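Cellobiose 2-epimerase (Spirochaeta thermophila DSM 6192, PDB 5ZIG) is a cellobiose 2-epimerase of the N-acylglucosamine 2-epimerase family, probably catalysing the reversible conversion of cellobiose to 4-O-beta-D-glucopyranosyl-D-mannose. Local coordinates at residues D24-F29 with H385-C390; G39-S44 with A83-R88; H63-S68 with L129-T134. All blocks are in the same frame, centred on the assembly; numbering follows the deposited sequence. Where two conformers were deposited one is given.

Contact 1 of 3, residues D24-F29 with H385-C390; sequences DHILPF and HNSRAC
I26 and N386 reach for each other from opposite directions, the branched aliphatic chain meeting the side-chain amide. I26 CG1 comes within 3.7 Å of N386 ND2, and I26 CD1 lies 3.8 Å from N386 CG. The two ends of the isoleucine then divide the work: CG2, anti to its own backbone N, settles 3.5 Å from S387 OG, while CD1 runs on to C390 SG at 4.0 Å. L27 adds a lighter touch, its CD2 at 4.1 Å from S387 OG. N386 has CG between its backbone N and carbonyl carbon (chi1 61°), which brings OD1 back to S387 N in a weak bond of 2.9 Å; its ND2 is held by E359, and S387 OG by S383 O. An alanine at I26 would take away all three outer carbons and would probably open a gap between the N386 amide, S387 and C390. The two short helical segments run roughly antiparallel, at 140°, with their axes 10.5 Å apart at closest approach. W360 from a loop packs on both I26 and N386, and T66 of helix 57-73 flanks L27 and S387, where helix 7-31 meets helix 384-402.

Contact 2 of 3, residues G39-S44 with A83-R88; sequences GGFYGS and AGNAYR
The amide of N85 clasps both backbone ends of G40, and this is the tight heart of the contact. G40 N gives its hydrogen to N85 OD1 at 2.8 Å, and N85 ND2 returns one to G40 O at 3.1 Å. Neither bond is ideally directed: the N-H of G40 comes in tilted 29° from the carbonyl plane of the asparagine, while ND2 stands above the plane of the G40 carbonyl, 53° out of it. With CG anti to the N85 backbone N (chi1 174°), the amide extends from the helix toward the loop. A further bond from ND2 to Q34 OE1 helps to fix which way round the amide sits. Backbones come close here as well, G40 CA lying 4.9 Å from A86 CA. Beyond the clasp the packing slackens. F41 CE1 makes an apolar contact with A86 CB at 3.9 Å and passes N85 ND2 at 3.8 Å, both obliquely to the ring, which also stacks with H63. G39 marks the more open side: partly exposed, it touches only through CA, 3.6 Å from N85 OD1, so that N85 spans both parts. The chemistry is that of a side-chain amide standing in for a peptide group: helix 77-94 anchors an irregular loop through the backbone of G40, in a glycine pair whose positive phi angles suit residues without a side chain.

Contact 3 of 3, residues H63-S68 with L129-T134; sequences HLWTFS and LAAYHT
L64 O is gripped twice from within its own helix, by S68 OG at 2.9 Å and by S68 N at 3.1 Å, the two donors arriving from opposite faces of the carbonyl plane. The first bond fixes the rotation of the serine, whose OG then presses on the neighbouring helix: it sits 3.2 Å from Y132 CA and, at the edge of the Y132 ring, 3.6 Å from CD1. L64 CD1 reaches Y132 CD1 at 3.6 Å, the two side chains crossing at about a right angle, and its CD2 leans on Y132 CB. With CG anti to the backbone N (chi1 -178°), W65 brings its indole beside A131, CD1 touching A131 CB at 3.5 Å, oblique to the ring; S68 CB packs against the same methyl from 3.9 Å. The small S68 and A131 suit a close approach, and the axes come within 8.2 Å at a crossing of 30°. Beyond the two segments, W65 stacks on Y127 and Y132 on Y87; an ethanediol near the indole is probably from the crystallisation liquor. Two helices side by side in nearly the same direction, with helix 77-94 packed against both, fit the (alpha/alpha)6 barrel known for this family.

All three contacts are largely buried, but contact 2 lies farthest from the chain's centre, about 18 Å from it to the contact's centre against 14 Å for the others, and its G39 and N85 are partly exposed. It is also the one bonded across its segments, side chain to loop backbone; contacts 1 and 3 join helix to helix by packing, one pair roughly antiparallel and the other nearly parallel. Helix 57-73 ties them together. Its F67 touches L27 of contact 1, and W65 meets R388 there, while L64 packs against A83 of contact 2. Y87 of contact 2 also packs on L129 of contact 3, whereas contacts 1 and 2 stay about 7 Å apart at their nearest atoms.

Contact 1 of 3, residues D24-F29 with H385-C390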
loop_
_atom_site.group_PDB
_atom_site.type_symbol
_atom_site.label_atom_id
_atom_site.label_comp_id
_atom_site.label_asym_id
_atom_site.label_seq_id
_atom_site.Cartn_x
_atom_site.Cartn_y
_atom_site.Cartn_z
ATOM N N ASP A 24 5.809 -18.116 -8.058
ATOM C CA ASP A 24 6.792 -18.511 -9.055
ATOM C C ASP A 24 7.503 -17.337 -9.708
ATOM O O ASP A 24 8.592 -17.532 -10.264
ATOM C CB ASP A 24 6.137 -19.372 -10.151
ATOM C CG ASP A 24 5.482 -20.622 -9.593
ATOM O OD1 ASP A 24 5.981 -21.166 -8.595
ATOM O OD2 ASP A 24 4.461 -21.063 -10.149
ATOM N N HIS A 25 6.916 -16.143 -9.663
ATOM C CA HIS A 25 7.479 -14.975 -10.326
ATOM C C HIS A 25 7.893 -13.887 -9.340
ATOM O O HIS A 25 9.065 -13.492 -9.319
ATOM C CB HIS A 25 6.467 -14.442 -11.347
ATOM C CG HIS A 25 7.058 -13.482 -12.329
ATOM N ND1 HIS A 25 7.719 -13.888 -13.471
ATOM C CD2 HIS A 25 7.091 -12.126 -12.337
ATOM C CE1 HIS A 25 8.130 -12.823 -14.140
ATOM N NE2 HIS A 25 7.775 -11.741 -13.463
ATOM N N ILE A 26 6.980 -13.385 -8.516
ATOM C CA ILE A 26 7.293 -12.218 -7.686
ATOM C C ILE A 26 8.267 -12.599 -6.575
ATOM O O ILE A 26 9.385 -12.083 -6.511
ATOM C CB ILE A 26 6.013 -11.583 -7.114
ATOM C CG1 ILE A 26 5.307 -10.750 -8.193
ATOM C CG2 ILE A 26 6.357 -10.649 -5.934
ATOM C CD1 ILE A 26 3.758 -10.762 -8.091
ATOM N N LEU A 27 7.856 -13.516 -5.687
ATOM C CA LEU A 27 8.706 -13.873 -4.549
ATOM C C LEU A 27 10.093 -14.377 -4.964
ATOM O O LEU A 27 11.088 -13.940 -4.357
ATOM C CB LEU A 27 7.974 -14.886 -3.651
ATOM C CG LEU A 27 6.688 -14.389 -2.958
ATOM C CD1 LEU A 27 5.961 -15.486 -2.155
ATOM C CD2 LEU A 27 7.016 -13.208 -2.006
ATOM N N PRO A 28 10.250 -15.250 -5.963
ATOM C CA PRO A 28 11.616 -15.694 -6.307
ATOM C C PRO A 28 12.522 -14.562 -6.748
ATOM O O PRO A 28 13.727 -14.614 -6.495
ATOM C CB PRO A 28 11.389 -16.708 -7.440
ATOM C CG PRO A 28 10.001 -17.192 -7.237
ATOM C CD PRO A 28 9.228 -16.020 -6.706
ATOM N N PHE A 29 11.981 -13.526 -7.380
ATOM C CA PHE A 29 12.831 -12.422 -7.788
ATOM C C PHE A 29 13.339 -11.665 -6.568
ATOM O O PHE A 29 14.526 -11.339 -6.485
ATOM C CB PHE A 29 12.062 -11.505 -8.736
ATOM C CG PHE A 29 12.749 -10.203 -9.038
ATOM C CD1 PHE A 29 13.488 -10.051 -10.214
ATOM C CD2 PHE A 29 12.599 -9.113 -8.202
ATOM C CE1 PHE A 29 14.084 -8.839 -10.528
ATOM C CE2 PHE A 29 13.215 -7.902 -8.496
ATOM C CZ PHE A 29 13.954 -7.776 -9.673
ATOM N N HIS A 385 2.759 -4.039 -3.189
ATOM C CA HIS A 385 1.565 -3.808 -3.954
ATOM C C HIS A 385 1.097 -5.057 -4.741
ATOM O O HIS A 385 -0.029 -5.464 -4.629
ATOM C CB HIS A 385 1.748 -2.594 -4.848
ATOM C CG HIS A 385 1.540 -1.266 -4.179
ATOM N ND1 HIS A 385 0.312 -0.787 -3.822
ATOM C CD2 HIS A 385 2.413 -0.294 -3.858
ATOM C CE1 HIS A 385 0.435 0.407 -3.298
ATOM N NE2 HIS A 385 1.697 0.736 -3.320
ATOM N N ASN A 386 2.004 -5.649 -5.485
ATOM C CA ASN A 386 1.711 -6.811 -6.278
ATOM C C ASN A 386 1.522 -8.102 -5.484
ATOM O O ASN A 386 0.616 -8.805 -5.780
ATOM C CB ASN A 386 2.631 -6.960 -7.513
ATOM C CG ASN A 386 4.100 -7.114 -7.180
ATOM O OD1 ASN A 386 4.480 -7.263 -6.050
ATOM N ND2 ASN A 386 4.926 -7.110 -8.213
ATOM N N SER A 387 2.344 -8.387 -4.488
ATOM C CA SER A 387 2.135 -9.542 -3.681
ATOM C C SER A 387 0.797 -9.420 -2.972
ATOM O O SER A 387 0.087 -10.372 -2.895
ATOM C CB SER A 387 3.155 -9.742 -2.623
ATOM O OG SER A 387 4.348 -10.240 -3.099
ATOM N N ARG A 388 0.511 -8.266 -2.388
ATOM C CA ARG A 388 -0.781 -8.098 -1.742
ATOM C C ARG A 388 -1.917 -8.380 -2.713
ATOM O O ARG A 388 -2.902 -9.037 -2.352
ATOM C CB ARG A 388 -0.932 -6.685 -1.182
ATOM C CG ARG A 388 -2.247 -6.492 -0.380
ATOM C CD ARG A 388 -2.241 -5.213 0.466
ATOM N NE ARG A 388 -2.273 -4.002 -0.358
ATOM C CZ ARG A 388 -2.432 -2.758 0.109
ATOM N NH1 ARG A 388 -2.598 -2.535 1.410
ATOM N NH2 ARG A 388 -2.422 -1.730 -0.728
ATOM N N ALA A 389 -1.807 -7.863 -3.940
ATOM C CA ALA A 389 -2.882 -8.013 -4.907
ATOM C C ALA A 389 -3.111 -9.471 -5.217
ATOM O O ALA A 389 -4.250 -9.889 -5.410
ATOM C CB ALA A 389 -2.570 -7.223 -6.177
ATOM N N CYS A 390 -2.046 -10.269 -5.183
ATOM C CA CYS A 390 -2.179 -11.706 -5.379
ATOM C C CYS A 390 -2.821 -12.371 -4.164
ATOM O O CYS A 390 -3.712 -13.220 -4.311
ATOM C CB CYS A 390 -0.805 -12.320 -5.667
ATOM S SG CYS A 390 -0.038 -11.827 -7.226
#

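Contact 2 of 3, residues G39-S44 with A83-R88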
loop_
_atom_site.group_PDB
_atom_site.type_symbol
_atom_site.label_atom_id
_atom_site.label_comp_id
_atom_site.label_asym_id
_atom_site.label_seq_id
_atom_site.Cartn_x
_atom_site.Cartn_y
_atom_site.Cartn_z
ATOM N N GLY A 39 22.961 -7.207 5.074
ATOM C CA GLY A 39 21.609 -7.545 5.469
ATOM C C GLY A 39 20.577 -6.658 4.806
ATOM O O GLY A 39 20.886 -5.692 4.101
ATOM N N GLY A 40 19.310 -6.988 5.054
ATOM C CA GLY A 40 18.268 -6.306 4.299
ATOM C C GLY A 40 18.341 -6.684 2.813
ATOM O O GLY A 40 18.972 -7.663 2.418
ATOM N N PHE A 41 17.698 -5.856 1.995
ATOM C CA PHE A 41 17.600 -6.036 0.556
ATOM C C PHE A 41 18.233 -4.850 -0.167
ATOM O O PHE A 41 18.268 -3.729 0.363
ATOM C CB PHE A 41 16.134 -6.162 0.094
ATOM C CG PHE A 41 15.433 -7.408 0.577
ATOM C CD1 PHE A 41 15.260 -7.650 1.929
ATOM C CD2 PHE A 41 14.962 -8.350 -0.343
ATOM C CE1 PHE A 41 14.618 -8.793 2.367
ATOM C CE2 PHE A 41 14.326 -9.497 0.090
ATOM C CZ PHE A 41 14.149 -9.717 1.447
ATOM N N TYR A 42 18.721 -5.097 -1.392
ATOM C CA TYR A 42 19.413 -4.050 -2.139
ATOM C C TYR A 42 18.497 -2.855 -2.347
ATOM O O TYR A 42 17.272 -2.985 -2.446
ATOM C CB TYR A 42 19.939 -4.567 -3.494
ATOM C CG TYR A 42 20.999 -5.634 -3.334
ATOM C CD1 TYR A 42 22.204 -5.341 -2.714
ATOM C CD2 TYR A 42 20.773 -6.951 -3.757
ATOM C CE1 TYR A 42 23.176 -6.316 -2.534
ATOM C CE2 TYR A 42 21.739 -7.930 -3.584
ATOM C CZ TYR A 42 22.944 -7.598 -2.970
ATOM O OH TYR A 42 23.918 -8.540 -2.783
ATOM N N GLY A 43 19.114 -1.670 -2.367
ATOM C CA GLY A 43 18.379 -0.420 -2.329
ATOM C C GLY A 43 17.863 0.063 -3.659
ATOM O O GLY A 43 16.908 0.844 -3.677
ATOM N N SER A 44 18.471 -0.376 -4.765
ATOM C CA SER A 44 18.030 0.008 -6.101
ATOM C C SER A 44 18.338 -1.100 -7.101
ATOM O O SER A 44 19.460 -1.615 -7.118
ATOM C CB SER A 44 18.701 1.309 -6.545
ATOM O OG SER A 44 18.135 1.758 -7.759
ATOM N N ALA A 83 12.002 -12.803 5.727
ATOM C CA ALA A 83 11.330 -11.923 6.673
ATOM C C ALA A 83 12.258 -11.580 7.837
ATOM O O ALA A 83 12.415 -10.409 8.189
ATOM C CB ALA A 83 10.038 -12.567 7.164
ATOM N N GLY A 84 12.882 -12.596 8.435
ATOM C CA GLY A 84 13.847 -12.344 9.494
ATOM C C GLY A 84 14.970 -11.431 9.045
ATOM O O GLY A 84 15.421 -10.569 9.805
ATOM N N ASN A 85 15.430 -11.602 7.798
ATOM C CA ASN A 85 16.463 -10.718 7.271
ATOM C C ASN A 85 15.957 -9.291 7.213
ATOM O O ASN A 85 16.637 -8.356 7.651
ATOM C CB ASN A 85 16.922 -11.173 5.882
ATOM C CG ASN A 85 17.893 -10.186 5.241
ATOM O OD1 ASN A 85 18.688 -9.536 5.931
ATOM N ND2 ASN A 85 17.832 -10.062 3.925
ATOM N N ALA A 86 14.762 -9.097 6.656
ATOM C CA ALA A 86 14.222 -7.749 6.592
ATOM C C ALA A 86 13.952 -7.201 7.984
ATOM O O ALA A 86 14.089 -5.993 8.218
ATOM C CB ALA A 86 12.952 -7.732 5.749
ATOM N N TYR A 87 13.609 -8.072 8.927
ATOM C CA TYR A 87 13.295 -7.602 10.274
ATOM C C TYR A 87 14.554 -7.115 10.991
ATOM O O TYR A 87 14.569 -6.014 11.545
ATOM C CB TYR A 87 12.613 -8.713 11.065
ATOM C CG TYR A 87 12.372 -8.392 12.526
ATOM C CD1 TYR A 87 11.383 -7.496 12.915
ATOM C CD2 TYR A 87 13.139 -8.992 13.510
ATOM C CE1 TYR A 87 11.165 -7.224 14.232
ATOM C CE2 TYR A 87 12.940 -8.714 14.839
ATOM C CZ TYR A 87 11.953 -7.832 15.196
ATOM O OH TYR A 87 11.759 -7.568 16.529
ATOM N N ARG A 88 15.613 -7.933 10.988
ATOM C CA ARG A 88 16.864 -7.554 11.639
ATOM C C ARG A 88 17.399 -6.234 11.094
ATOM O O ARG A 88 17.888 -5.391 11.858
ATOM C CB ARG A 88 17.905 -8.661 11.460
ATOM C CG ARG A 88 17.568 -9.962 12.178
ATOM C CD ARG A 88 18.713 -10.967 12.071
ATOM N NE ARG A 88 18.976 -11.347 10.685
ATOM C CZ ARG A 88 18.486 -12.438 10.103
ATOM N NH1 ARG A 88 17.709 -13.261 10.787
ATOM N NH2 ARG A 88 18.771 -12.705 8.837
#

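Contact 3 of 3, residues H63-S68 with L129-T134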
loop_
_atom_site.group_PDB
_atom_site.type_symbol
_atom_site.label_atom_id
_atom_site.label_comp_id
_atom_site.label_asym_id
_atom_site.label_seq_id
_atom_site.Cartn_x
_atom_site.Cartn_y
_atom_site.Cartn_z
ATOM N N HIS A 63 9.136 -5.247 2.213
ATOM C CA HIS A 63 9.661 -6.605 2.095
ATOM C C HIS A 63 9.396 -7.414 3.355
ATOM O O HIS A 63 9.072 -8.607 3.274
ATOM C CB HIS A 63 11.154 -6.577 1.774
ATOM C CG HIS A 63 11.458 -6.117 0.381
ATOM N ND1 HIS A 63 10.725 -6.521 -0.717
ATOM C CD2 HIS A 63 12.394 -5.256 -0.089
ATOM C CE1 HIS A 63 11.211 -5.943 -1.805
ATOM N NE2 HIS A 63 12.232 -5.181 -1.451
ATOM N N LEU A 64 9.529 -6.787 4.533
ATOM C CA LEU A 64 9.147 -7.474 5.764
ATOM C C LEU A 64 7.683 -7.912 5.721
ATOM O O LEU A 64 7.359 -9.058 6.055
ATOM C CB LEU A 64 9.392 -6.585 6.983
ATOM C CG LEU A 64 8.989 -7.324 8.283
ATOM C CD1 LEU A 64 9.688 -8.685 8.376
ATOM C CD2 LEU A 64 9.212 -6.512 9.587
ATOM N N TRP A 65 6.781 -6.999 5.342
ATOM C CA TRP A 65 5.367 -7.353 5.272
ATOM C C TRP A 65 5.150 -8.461 4.248
ATOM O O TRP A 65 4.492 -9.463 4.537
ATOM C CB TRP A 65 4.505 -6.126 4.939
ATOM C CG TRP A 65 2.995 -6.422 4.906
ATOM C CD1 TRP A 65 2.105 -6.287 5.942
ATOM C CD2 TRP A 65 2.226 -6.886 3.778
ATOM N NE1 TRP A 65 0.842 -6.636 5.530
ATOM C CE2 TRP A 65 0.888 -7.003 4.206
ATOM C CE3 TRP A 65 2.540 -7.191 2.448
ATOM C CZ2 TRP A 65 -0.134 -7.443 3.360
ATOM C CZ3 TRP A 65 1.511 -7.631 1.603
ATOM C CH2 TRP A 65 0.199 -7.738 2.063
ATOM N N THR A 66 5.763 -8.330 3.071
ATOM C CA THR A 66 5.525 -9.307 2.011
ATOM C C THR A 66 5.911 -10.717 2.453
ATOM O O THR A 66 5.117 -11.655 2.318
ATOM C CB THR A 66 6.275 -8.900 0.744
ATOM O OG1 THR A 66 5.601 -7.795 0.124
ATOM C CG2 THR A 66 6.354 -10.067 -0.249
ATOM N N PHE A 67 7.102 -10.886 3.032
ATOM C CA PHE A 67 7.565 -12.233 3.346
ATOM C C PHE A 67 6.922 -12.813 4.597
ATOM O O PHE A 67 6.869 -14.046 4.738
ATOM C CB PHE A 67 9.092 -12.257 3.464
ATOM C CG PHE A 67 9.770 -12.210 2.118
ATOM C CD1 PHE A 67 9.832 -13.341 1.329
ATOM C CD2 PHE A 67 10.272 -11.029 1.624
ATOM C CE1 PHE A 67 10.426 -13.302 0.083
ATOM C CE2 PHE A 67 10.877 -10.979 0.385
ATOM C CZ PHE A 67 10.951 -12.103 -0.388
ATOM N N SER A 68 6.446 -11.964 5.503
ATOM C CA SER A 68 5.595 -12.443 6.590
ATOM C C SER A 68 4.310 -13.075 6.046
ATOM O O SER A 68 3.936 -14.188 6.428
ATOM C CB SER A 68 5.271 -11.279 7.514
ATOM O OG SER A 68 6.442 -10.796 8.153
ATOM N N LEU A 129 5.558 -4.773 11.036
ATOM C CA LEU A 129 5.939 -5.439 12.278
ATOM C C LEU A 129 4.806 -6.282 12.830
ATOM O O LEU A 129 5.051 -7.331 13.437
ATOM C CB LEU A 129 6.370 -4.409 13.323
ATOM C CG LEU A 129 7.769 -3.822 13.152
ATOM C CD1 LEU A 129 7.807 -2.406 13.725
ATOM C CD2 LEU A 129 8.801 -4.706 13.830
ATOM N N ALA A 130 3.566 -5.826 12.649
ATOM C CA ALA A 130 2.413 -6.619 13.040
ATOM C C ALA A 130 2.333 -7.896 12.212
ATOM O O ALA A 130 2.120 -8.987 12.755
ATOM C CB ALA A 130 1.138 -5.782 12.892
ATOM N N ALA A 131 2.556 -7.781 10.899
ATOM C CA ALA A 131 2.587 -8.963 10.049
ATOM C C ALA A 131 3.682 -9.920 10.491
ATOM O O ALA A 131 3.460 -11.134 10.576
ATOM C CB ALA A 131 2.779 -8.544 8.594
ATOM N N TYR A 132 4.870 -9.380 10.806
ATOM C CA TYR A 132 5.983 -10.224 11.220
ATOM C C TYR A 132 5.665 -10.946 12.517
ATOM O O TYR A 132 6.001 -12.124 12.681
ATOM C CB TYR A 132 7.255 -9.391 11.385
ATOM C CG TYR A 132 8.460 -10.251 11.692
ATOM C CD1 TYR A 132 8.829 -11.246 10.813
ATOM C CD2 TYR A 132 9.193 -10.112 12.873
ATOM C CE1 TYR A 132 9.881 -12.062 11.059
ATOM C CE2 TYR A 132 10.297 -10.944 13.130
ATOM C CZ TYR A 132 10.623 -11.918 12.196
ATOM O OH TYR A 132 11.686 -12.784 12.346
ATOM N N HIS A 133 5.042 -10.246 13.460
ATOM C CA HIS A 133 4.677 -10.871 14.727
ATOM C C HIS A 133 3.761 -12.071 14.495
ATOM O O HIS A 133 4.028 -13.176 14.988
ATOM C CB HIS A 133 4.021 -9.836 15.640
ATOM C CG HIS A 133 3.371 -10.431 16.845
ATOM N ND1 HIS A 133 4.082 -10.775 17.972
ATOM C CD2 HIS A 133 2.083 -10.759 17.096
ATOM C CE1 HIS A 133 3.257 -11.286 18.870
ATOM N NE2 HIS A 133 2.037 -11.279 18.367
ATOM N N THR A 134 2.705 -11.879 13.693
ATOM C CA THR A 134 1.807 -12.976 13.334
ATOM C C THR A 134 2.560 -14.138 12.691
ATOM O O THR A 134 2.344 -15.301 13.048
ATOM C CB THR A 134 0.706 -12.471 12.387
ATOM O OG1 THR A 134 -0.009 -11.397 13.007
ATOM C CG2 THR A 134 -0.294 -13.583 12.074
#